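Leucine aminopeptidase (PDB 3TC8) binds zinc and, as a member of the M28 family, probably acts as an aminopeptidase or a glutaminyl-peptide cyclotransferase. Local coordinates at residues 100-105 with 158-163; 174-179 with 251-256. All coordinates share one frame; numbering follows the deposited sequence.

Contact 1 of 2, residues 100-105 with 158-163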
loop_
_atom_site.group_PDB
_atom_site.type_symbol
_atom_site.label_atom_id
_atom_site.label_comp_id
_atom_site.label_asym_id
_atom_site.label_seq_id
_atom_site.Cartn_x
_atom_site.Cartn_y
_atom_site.Cartn_z
ATOM N N PHE A 100 -0.516 4.385 4.031
ATOM C CA PHE A 100 -1.087 4.279 2.672
ATOM C C PHE A 100 -0.688 3.023 1.987
ATOM O O PHE A 100 0.243 2.333 2.365
ATOM C CB PHE A 100 -0.822 5.554 1.844
ATOM C CG PHE A 100 0.620 5.955 1.632
ATOM C CD1 PHE A 100 1.401 6.467 2.652
ATOM C CD2 PHE A 100 1.168 5.925 0.366
ATOM C CE1 PHE A 100 2.665 6.947 2.448
ATOM C CE2 PHE A 100 2.463 6.406 0.159
ATOM C CZ PHE A 100 3.196 6.921 1.162
ATOM N N ALA A 101 -1.460 2.690 0.954
ATOM C CA ALA A 101 -1.281 1.481 0.133
ATOM C C ALA A 101 -2.098 1.689 -1.154
ATOM O O ALA A 101 -2.984 2.508 -1.171
ATOM C CB ALA A 101 -1.836 0.255 0.899
ATOM N N HIS A 102 -1.723 0.954 -2.193
ATOM C CA HIS A 102 -2.548 0.978 -3.409
ATOM C C HIS A 102 -3.552 -0.156 -3.364
ATOM O O HIS A 102 -3.269 -1.253 -2.871
ATOM C CB HIS A 102 -1.707 0.924 -4.699
ATOM C CG HIS A 102 -1.293 -0.418 -5.178
ATOM N ND1 HIS A 102 -2.031 -1.094 -6.128
ATOM C CD2 HIS A 102 -0.247 -1.219 -4.887
ATOM C CE1 HIS A 102 -1.483 -2.259 -6.376
ATOM N NE2 HIS A 102 -0.380 -2.359 -5.673
ATOM N N TRP A 103 -4.742 0.082 -3.932
ATOM C CA TRP A 103 -5.827 -0.901 -3.884
ATOM C C TRP A 103 -6.216 -1.505 -5.226
ATOM O O TRP A 103 -6.956 -2.494 -5.258
ATOM C CB TRP A 103 -7.068 -0.371 -3.147
ATOM C CG TRP A 103 -7.870 0.658 -3.847
ATOM C CD1 TRP A 103 -7.666 1.997 -3.832
ATOM C CD2 TRP A 103 -9.085 0.455 -4.569
ATOM N NE1 TRP A 103 -8.671 2.633 -4.525
ATOM C CE2 TRP A 103 -9.583 1.715 -4.954
ATOM C CE3 TRP A 103 -9.814 -0.686 -4.925
ATOM C CZ2 TRP A 103 -10.743 1.835 -5.696
ATOM C CZ3 TRP A 103 -10.985 -0.553 -5.626
ATOM C CH2 TRP A 103 -11.446 0.693 -5.990
ATOM N N ASP A 104 -5.803 -0.898 -6.334
ATOM C CA ASP A 104 -6.057 -1.461 -7.645
ATOM C C ASP A 104 -5.243 -2.713 -7.892
ATOM O O ASP A 104 -4.196 -2.949 -7.260
ATOM C CB ASP A 104 -5.767 -0.430 -8.736
ATOM C CG ASP A 104 -4.311 0.019 -8.769
ATOM O OD1 ASP A 104 -3.779 0.402 -7.709
ATOM O OD2 ASP A 104 -3.728 -0.001 -9.887
ATOM N N SER A 105 -5.720 -3.482 -8.869
ATOM C CA SER A 105 -4.992 -4.637 -9.391
ATOM C C SER A 105 -4.556 -4.363 -10.819
ATOM O O SER A 105 -5.284 -3.801 -11.628
ATOM C CB SER A 105 -5.960 -5.867 -9.446
ATOM O OG SER A 105 -6.551 -6.139 -8.208
ATOM N N ALA A 158 -5.111 3.229 -9.081
ATOM C CA ALA A 158 -4.436 3.342 -10.367
ATOM C C ALA A 158 -2.918 3.423 -10.189
ATOM O O ALA A 158 -2.238 4.121 -10.956
ATOM C CB ALA A 158 -4.992 4.483 -11.168
ATOM N N GLU A 159 -2.368 2.643 -9.268
ATOM C CA GLU A 159 -0.947 2.575 -9.096
ATOM C C GLU A 159 -0.271 1.661 -10.110
ATOM O O GLU A 159 0.883 1.891 -10.443
ATOM C CB GLU A 159 -0.614 2.112 -7.670
ATOM C CG GLU A 159 0.882 1.978 -7.363
ATOM C CD GLU A 159 1.583 0.723 -7.820
ATOM O OE1 GLU A 159 0.883 -0.311 -7.949
ATOM O OE2 GLU A 159 2.846 0.797 -8.045
ATOM N N ASP A 160 -0.995 0.610 -10.500
ATOM C CA ASP A 160 -0.351 -0.547 -11.149
ATOM C C ASP A 160 -0.849 -0.738 -12.600
ATOM O O ASP A 160 -0.887 -1.870 -13.082
ATOM C CB ASP A 160 -0.551 -1.813 -10.324
ATOM C CG ASP A 160 0.669 -2.680 -10.279
ATOM O OD1 ASP A 160 1.744 -2.286 -10.747
ATOM O OD2 ASP A 160 0.589 -3.761 -9.744
ATOM N N TYR A 161 -1.102 0.372 -13.272
ATOM C CA TYR A 161 -1.568 0.421 -14.668
ATOM C C TYR A 161 -0.478 1.042 -15.560
ATOM O O TYR A 161 -0.771 1.566 -16.629
ATOM C CB TYR A 161 -2.905 1.194 -14.752
ATOM C CG TYR A 161 -3.926 0.713 -15.768
ATOM C CD1 TYR A 161 -3.717 0.801 -17.158
ATOM C CD2 TYR A 161 -5.161 0.237 -15.349
ATOM C CE1 TYR A 161 -4.709 0.413 -18.026
ATOM C CE2 TYR A 161 -6.168 -0.112 -16.230
ATOM C CZ TYR A 161 -5.913 -0.014 -17.581
ATOM O OH TYR A 161 -6.930 -0.365 -18.459
ATOM N N GLY A 162 0.776 0.941 -15.159
ATOM C CA GLY A 162 1.877 1.478 -15.937
ATOM C C GLY A 162 2.206 0.625 -17.137
ATOM O O GLY A 162 1.730 -0.506 -17.298
ATOM N N THR A 163 3.029 1.184 -18.011
ATOM C CA THR A 163 3.395 0.561 -19.282
ATOM C C THR A 163 3.826 -0.881 -19.058
ATOM O O THR A 163 4.759 -1.136 -18.279
ATOM C CB THR A 163 4.558 1.320 -19.936
ATOM O OG1 THR A 163 4.185 2.698 -20.056
ATOM C CG2 THR A 163 4.896 0.723 -21.304
#
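Asp104 OD1 is gripped from opposite faces of its carboxylate plane by His102 ND1 and the backbone N of Glu159. His102 ND1 donates to Asp104 OD1 at 2.8 Å, coming from well above that plane. Glu159 N reaches Asp104 OD1 at 3.1 Å, also out of the plane. The second oxygen is used differently: Asp160 N donates to the syn lone pair of Asp104 OD2 at 2.9 Å, with an N-H...O angle of 161°. Both oxygens of one carboxylate therefore hold the backbone at Glu159 and Asp160, and three donors fix its rotation. With a leucine in place of Asp104, those two backbone N-H groups and the His102 imidazole would probably lose their acceptor, leaving the ring freer to turn.

Glu159 packs over the same histidine. Its CG lies anti to the backbone N (chi1 179°) and the chain bends at chi2, which carries OE1 over the centre of the His102 ring, 3.2 Å above the plane. The ring and carboxylate planes are 45° apart. Nearer the backbones, Glu159 CB lies 3.4 Å from His102 CB. His102 NE2 hydrogen-bonds to Asp127, so this second-shell histidine links Asp104 to a zinc ligand. Asp160 binds the same zinc, together with Asp127 and His281. The contact thus joins the end of strand 96-102 and the loop that follows it to a loop that carries a zinc ligand, consistent with the metal site of an M28 metallopeptidase.

Contact 2 of 2, residues 174-179 with 251-256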
loop_
_atom_site.group_PDB
_atom_site.type_symbol
_atom_site.label_atom_id
_atom_site.label_comp_id
_atom_site.label_asym_id
_atom_site.label_seq_id
_atom_site.Cartn_x
_atom_site.Cartn_y
_atom_site.Cartn_z
ATOM N N SER A 174 4.003 6.797 -15.519
ATOM C CA SER A 174 2.818 6.036 -15.844
ATOM C C SER A 174 2.282 5.210 -14.672
ATOM O O SER A 174 1.152 4.717 -14.791
ATOM C CB SER A 174 3.054 5.150 -17.059
ATOM O OG SER A 174 3.806 3.974 -16.782
ATOM N N TRP A 175 3.072 5.076 -13.619
ATOM C CA TRP A 175 2.680 4.372 -12.411
ATOM C C TRP A 175 2.150 5.349 -11.385
ATOM O O TRP A 175 2.373 6.547 -11.481
ATOM C CB TRP A 175 3.892 3.597 -11.853
ATOM C CG TRP A 175 4.555 2.717 -12.843
ATOM C CD1 TRP A 175 5.535 3.051 -13.728
ATOM C CD2 TRP A 175 4.178 1.385 -13.173
ATOM N NE1 TRP A 175 5.845 2.007 -14.553
ATOM C CE2 TRP A 175 5.031 0.952 -14.232
ATOM C CE3 TRP A 175 3.235 0.483 -12.666
ATOM C CZ2 TRP A 175 4.946 -0.303 -14.768
ATOM C CZ3 TRP A 175 3.159 -0.774 -13.213
ATOM C CH2 TRP A 175 4.007 -1.158 -14.254
ATOM N N CYS A 176 1.447 4.849 -10.370
ATOM C CA CYS A 176 1.089 5.676 -9.204
ATOM C C CYS A 176 0.252 6.867 -9.626
ATOM O O CYS A 176 0.424 7.974 -9.120
ATOM C CB CYS A 176 2.354 6.143 -8.456
ATOM S SG CYS A 176 3.503 4.848 -8.026
ATOM N N LEU A 177 -0.729 6.640 -10.505
ATOM C CA LEU A 177 -1.488 7.757 -11.040
ATOM C C LEU A 177 -2.400 8.393 -9.984
ATOM O O LEU A 177 -2.591 9.614 -9.980
ATOM C CB LEU A 177 -2.320 7.298 -12.245
ATOM C CG LEU A 177 -1.544 6.806 -13.447
ATOM C CD1 LEU A 177 -2.488 6.220 -14.480
ATOM C CD2 LEU A 177 -0.650 7.918 -14.053
ATOM N N GLY A 178 -3.019 7.565 -9.130
ATOM C CA GLY A 178 -3.882 8.121 -8.088
ATOM C C GLY A 178 -3.130 8.976 -7.090
ATOM O O GLY A 178 -3.628 10.034 -6.683
ATOM N N THR A 179 -1.943 8.544 -6.709
ATOM C CA THR A 179 -1.115 9.301 -5.802
ATOM C C THR A 179 -0.671 10.601 -6.439
ATOM O O THR A 179 -0.658 11.652 -5.792
ATOM C CB THR A 179 0.137 8.515 -5.335
ATOM O OG1 THR A 179 -0.317 7.269 -4.806
ATOM C CG2 THR A 179 0.868 9.271 -4.248
ATOM N N HIS A 251 5.134 6.218 -2.544
ATOM C CA HIS A 251 5.788 7.132 -1.591
ATOM C C HIS A 251 6.638 8.204 -2.262
ATOM O O HIS A 251 6.712 9.329 -1.748
ATOM C CB HIS A 251 6.618 6.337 -0.571
ATOM C CG HIS A 251 7.805 5.629 -1.119
ATOM N ND1 HIS A 251 7.723 4.827 -2.239
ATOM C CD2 HIS A 251 9.093 5.608 -0.692
ATOM C CE1 HIS A 251 8.928 4.346 -2.486
ATOM N NE2 HIS A 251 9.774 4.796 -1.555
ATOM N N GLN A 252 7.197 7.915 -3.441
ATOM C CA GLN A 252 8.017 8.952 -4.100
ATOM C C GLN A 252 7.193 10.177 -4.477
ATOM O O GLN A 252 7.689 11.286 -4.466
ATOM C CB GLN A 252 8.771 8.430 -5.293
ATOM C CG GLN A 252 7.993 8.263 -6.507
ATOM C CD GLN A 252 8.824 7.560 -7.572
ATOM O OE1 GLN A 252 9.363 6.493 -7.306
ATOM N NE2 GLN A 252 8.839 8.108 -8.797
ATOM N N TYR A 253 5.918 9.948 -4.822
ATOM C CA TYR A 253 5.047 11.012 -5.239
ATOM C C TYR A 253 4.461 11.776 -4.059
ATOM O O TYR A 253 4.160 12.953 -4.181
ATOM C CB TYR A 253 4.002 10.471 -6.220
ATOM C CG TYR A 253 4.556 10.011 -7.511
ATOM C CD1 TYR A 253 4.955 10.922 -8.482
ATOM C CD2 TYR A 253 4.735 8.670 -7.763
ATOM C CE1 TYR A 253 5.473 10.490 -9.714
ATOM C CE2 TYR A 253 5.283 8.218 -8.972
ATOM C CZ TYR A 253 5.642 9.114 -9.938
ATOM O OH TYR A 253 6.138 8.663 -11.124
ATOM N N VAL A 254 4.321 11.097 -2.916
ATOM C CA VAL A 254 3.954 11.789 -1.683
ATOM C C VAL A 254 5.116 12.711 -1.270
ATOM O O VAL A 254 4.872 13.874 -0.919
ATOM C CB VAL A 254 3.593 10.805 -0.581
ATOM C CG1 VAL A 254 3.391 11.523 0.740
ATOM C CG2 VAL A 254 2.363 9.957 -0.986
ATOM N N ILE A 255 6.354 12.229 -1.360
ATOM C CA ILE A 255 7.539 13.007 -1.020
ATOM C C ILE A 255 7.634 14.229 -1.936
ATOM O O ILE A 255 7.749 15.364 -1.477
ATOM C CB ILE A 255 8.796 12.114 -1.122
ATOM C CG1 ILE A 255 8.804 11.060 -0.008
ATOM C CG2 ILE A 255 10.090 12.992 -1.060
ATOM C CD1 ILE A 255 9.788 9.864 -0.293
ATOM N N SER A 256 7.540 14.007 -3.236
ATOM C CA SER A 256 7.753 15.107 -4.173
ATOM C C SER A 256 6.593 16.093 -4.180
ATOM O O SER A 256 6.801 17.307 -4.334
ATOM C CB SER A 256 8.026 14.586 -5.571
ATOM O OG SER A 256 6.925 13.909 -6.148
HETATM O O HOH W 1 5.652 6.284 -12.562
#
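Cys176 meets the Tyr253 ring obliquely. Cys176 CB comes within 3.5 Å of Tyr253 CD2 and is nearly as close to CE2. The sulfur sits beside the same bond: Cys176 SG is 5.0 Å from the centroid of the Tyr253 ring and 74° off the ring normal, a sulfur-aromatic contact. On one face of the ring lies CG of the preceding Gln252, offset toward the rim.

Cys176 is the N-cap residue of helix 177-184, and Tyr253 belongs to helix 250-258. The contact therefore packs the start of one helix against the side of another, beside the central mixed sheet of the M28 fold. Val254 also touches Leu98 and Phe100 of strand 96-102.

Further along, Thr179 crosses the side chains of Tyr253 and Val254 at about right angles. Thr179 CG2 is anti to the backbone N and carries the apolar contact, 3.7 Å from Val254 CG2 and 3.9 Å from Tyr253 CB. The hydroxyl, on a different branch, bonds to Asp250.

At the phenol end, a water donates to Tyr253 OH at 2.8 Å and accepts from Trp175 N at 3.0 Å. Tyr253 OH also hydrogen-bonds to Asp173.

How the contacts relate
Both contacts are largely buried, with centres about 10 Å apart, but contact 1 lies nearer the middle of the chain. Contact 1 is polar and holds a zinc ligand. Contact 2 is mostly apolar, with a water bridge at one end. They share a border: Ala158 O and Leu177 N are 3.0 Å apart, as are Glu159 O and Cys176 N, both probable hydrogen bonds. Loop 158-163 is thus tied to the loop just after strand 96-102 by the carboxylate of Asp104 and to segment 174-179 by its backbone. The indole of Trp175 packs on Asp160. Asp250, at the start of helix 250-258, touches His102 and Glu159 as well as bonding Thr179.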